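Local coordinates for protein branched-chain-amino-acid aminotransferase (PDB 3UZO) that probably catalyses the pyridoxal-phosphate-dependent transfer of the amino group between leucine, valine or isoleucine and 2-oxoglutarate, yielding glutamate and the branched-chain keto acid, at residues 124-129 against 140-145. Sequence-based numbering, arbitrary orientation.
Sequences QVVRAN and GSLYLR. With GLU (glutamic acid), chain D.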
loop_
_atom_site.group_PDB
_atom_site.type_symbol
_atom_site.label_atom_id
_atom_site.label_comp_id
_atom_site.label_asym_id
_atom_site.label_seq_id
_atom_site.Cartn_x
_atom_site.Cartn_y
_atom_site.Cartn_z
ATOM N N GLN A 124 -19.200 2.579 21.686
ATOM C CA GLN A 124 -18.441 3.116 22.814
ATOM C C GLN A 124 -17.845 4.474 22.470
ATOM O O GLN A 124 -17.915 5.407 23.266
ATOM C CB GLN A 124 -17.303 2.177 23.216
ATOM C CG GLN A 124 -17.723 0.927 23.975
ATOM C CD GLN A 124 -16.535 0.237 24.629
ATOM O OE1 GLN A 124 -15.789 0.857 25.383
ATOM N NE2 GLN A 124 -16.359 -1.047 24.344
ATOM N N VAL A 125 -17.254 4.584 21.283
ATOM C CA VAL A 125 -16.648 5.846 20.866
ATOM C C VAL A 125 -17.699 6.933 20.681
ATOM O O VAL A 125 -17.504 8.056 21.129
ATOM C CB VAL A 125 -15.824 5.669 19.555
ATOM C CG1 VAL A 125 -15.312 7.030 19.030
ATOM C CG2 VAL A 125 -14.648 4.751 19.828
ATOM N N VAL A 126 -18.823 6.618 20.040
ATOM C CA VAL A 126 -19.843 7.651 19.854
ATOM C C VAL A 126 -20.368 8.131 21.213
ATOM O O VAL A 126 -20.416 9.335 21.495
ATOM C CB VAL A 126 -21.035 7.148 18.980
ATOM C CG1 VAL A 126 -22.126 8.226 18.911
ATOM C CG2 VAL A 126 -20.548 6.808 17.570
ATOM N N ARG A 127 -20.740 7.195 22.072
ATOM C CA ARG A 127 -21.264 7.563 23.380
ATOM C C ARG A 127 -20.306 8.398 24.229
ATOM O O ARG A 127 -20.722 9.370 24.850
ATOM C CB ARG A 127 -21.693 6.306 24.137
ATOM C CG ARG A 127 -22.967 5.698 23.570
ATOM C CD ARG A 127 -23.189 4.276 24.043
ATOM N NE ARG A 127 -24.372 3.701 23.408
ATOM C CZ ARG A 127 -24.595 2.398 23.286
ATOM N NH1 ARG A 127 -23.711 1.531 23.759
ATOM N NH2 ARG A 127 -25.694 1.965 22.678
ATOM N N ALA A 128 -19.029 8.039 24.235
ATOM C CA ALA A 128 -18.033 8.757 25.030
ATOM C C ALA A 128 -17.674 10.124 24.454
ATOM O O ALA A 128 -17.133 10.966 25.157
ATOM C CB ALA A 128 -16.779 7.912 25.174
ATOM N N ASN A 129 -17.969 10.333 23.174
ATOM C CA ASN A 129 -17.667 11.599 22.513
ATOM C C ASN A 129 -18.944 12.223 21.965
ATOM O O ASN A 129 -18.904 12.962 20.980
ATOM C CB ASN A 129 -16.684 11.367 21.359
ATOM C CG ASN A 129 -15.320 10.901 21.832
ATOM O OD1 ASN A 129 -14.508 11.698 22.301
ATOM N ND2 ASN A 129 -15.065 9.601 21.717
ATOM N N GLY A 140 -23.778 18.445 9.757
ATOM C CA GLY A 140 -22.572 17.730 10.156
ATOM C C GLY A 140 -22.829 16.325 10.664
ATOM O O GLY A 140 -23.969 15.901 10.831
ATOM N N SER A 141 -21.759 15.584 10.907
ATOM C CA SER A 141 -21.902 14.229 11.402
ATOM C C SER A 141 -20.657 13.909 12.197
ATOM O O SER A 141 -19.697 14.690 12.214
ATOM C CB SER A 141 -22.051 13.242 10.231
ATOM O OG SER A 141 -20.901 13.271 9.397
ATOM N N LEU A 142 -20.684 12.775 12.886
ATOM C CA LEU A 142 -19.534 12.339 13.660
ATOM C C LEU A 142 -18.937 11.188 12.864
ATOM O O LEU A 142 -19.520 10.103 12.790
ATOM C CB LEU A 142 -19.954 11.860 15.057
ATOM C CG LEU A 142 -18.783 11.459 15.967
ATOM C CD1 LEU A 142 -17.778 12.607 16.061
ATOM C CD2 LEU A 142 -19.306 11.083 17.359
ATOM N N TYR A 143 -17.782 11.438 12.254
ATOM C CA TYR A 143 -17.108 10.436 11.441
ATOM C C TYR A 143 -16.305 9.474 12.295
ATOM O O TYR A 143 -15.543 9.898 13.159
ATOM C CB TYR A 143 -16.153 11.104 10.453
ATOM C CG TYR A 143 -15.506 10.144 9.474
ATOM C CD1 TYR A 143 -16.175 9.737 8.318
ATOM C CD2 TYR A 143 -14.214 9.666 9.687
ATOM C CE1 TYR A 143 -15.569 8.882 7.392
ATOM C CE2 TYR A 143 -13.596 8.810 8.770
ATOM C CZ TYR A 143 -14.278 8.427 7.625
ATOM O OH TYR A 143 -13.654 7.628 6.696
ATOM N N LEU A 144 -16.472 8.180 12.029
ATOM C CA LEU A 144 -15.755 7.138 12.756
ATOM C C LEU A 144 -14.694 6.518 11.865
ATOM O O LEU A 144 -14.955 6.217 10.695
ATOM C CB LEU A 144 -16.731 6.058 13.222
ATOM C CG LEU A 144 -17.665 6.544 14.330
ATOM C CD1 LEU A 144 -18.981 5.806 14.283
ATOM C CD2 LEU A 144 -16.972 6.356 15.674
ATOM N N ARG A 145 -13.504 6.316 12.425
ATOM C CA ARG A 145 -12.398 5.727 11.685
ATOM C C ARG A 145 -11.813 4.487 12.355
ATOM O O ARG A 145 -10.862 4.577 13.143
ATOM C CB ARG A 145 -11.289 6.772 11.460
ATOM C CG ARG A 145 -9.976 6.221 10.914
ATOM C CD ARG A 145 -10.191 5.399 9.639
ATOM N NE ARG A 145 -10.788 6.185 8.565
ATOM C CZ ARG A 145 -10.115 7.025 7.787
ATOM N NH1 ARG A 145 -8.812 7.194 7.958
ATOM N NH2 ARG A 145 -10.746 7.695 6.827
HETATM N N GLU D . -11.844 6.823 3.710
HETATM C CA GLU D . -11.848 8.040 2.854
HETATM C C GLU D . -10.738 8.978 3.272
HETATM O O GLU D . -10.363 9.839 2.454
HETATM C CB GLU D . -13.183 8.769 2.971
HETATM C CG GLU D . -14.272 8.199 2.095
HETATM C CD GLU D . -15.501 9.074 2.067
HETATM O OE1 GLU D . -15.342 10.313 1.997
HETATM O OE2 GLU D . -16.621 8.520 2.111
HETATM O OXT GLU D . -10.273 8.837 4.418
#
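Helix-on-sheet packing in the small domain of a class-IV aminotransferase joins V125 and V126, on the last turn of helix 115-128, to L142 and L144 of strand 141-151. The segment axes approach to 10.1 Å and run 142° apart; no hydrogen bond crosses, and the side-chain contacts are between methyl groups. L144 meets both valines: CD2 lies 3.8 Å from V125 CG1 and also comes near V126 CG2, whose closer partner is L144 CD1 at 3.8 Å. V125 and L144 lie alongside each other, pointing opposite ways, whereas the V126 side chain is roughly perpendicular to that of L144. With chi1 at 175°, V126 CG2 stands anti to the carbonyl carbon and faces L144, while CG1 makes a looser 4.3 Å contact with L142 CD2. That same L142 methyl lies near the N129 carbonyl, where the helix ends. The N129 amide folds back, ND2 giving a 2.9 Å hydrogen bond to V125 O and another to L38 O, which fixes its rotation.

Y143 and R145 serve the substrate site. R145 NH2 donates to Y143 OH at 2.9 Å, nearly straight (168°) and in the guanidinium plane. The same NH2 gives a more bent bond of 2.7 Å to OXT of the bound glutamate; Y71 and V157 of the second subunit also bind this ligand. Bends at chi2 and chi3 bring the R145 guanidinium round to these partners. Backbone hydrogen bonds set the strand between strands 74-83 and 162-172; V126 also packs on A81 of the former and V125 on C169 of the latter, so the helix end spans three neighbouring strands.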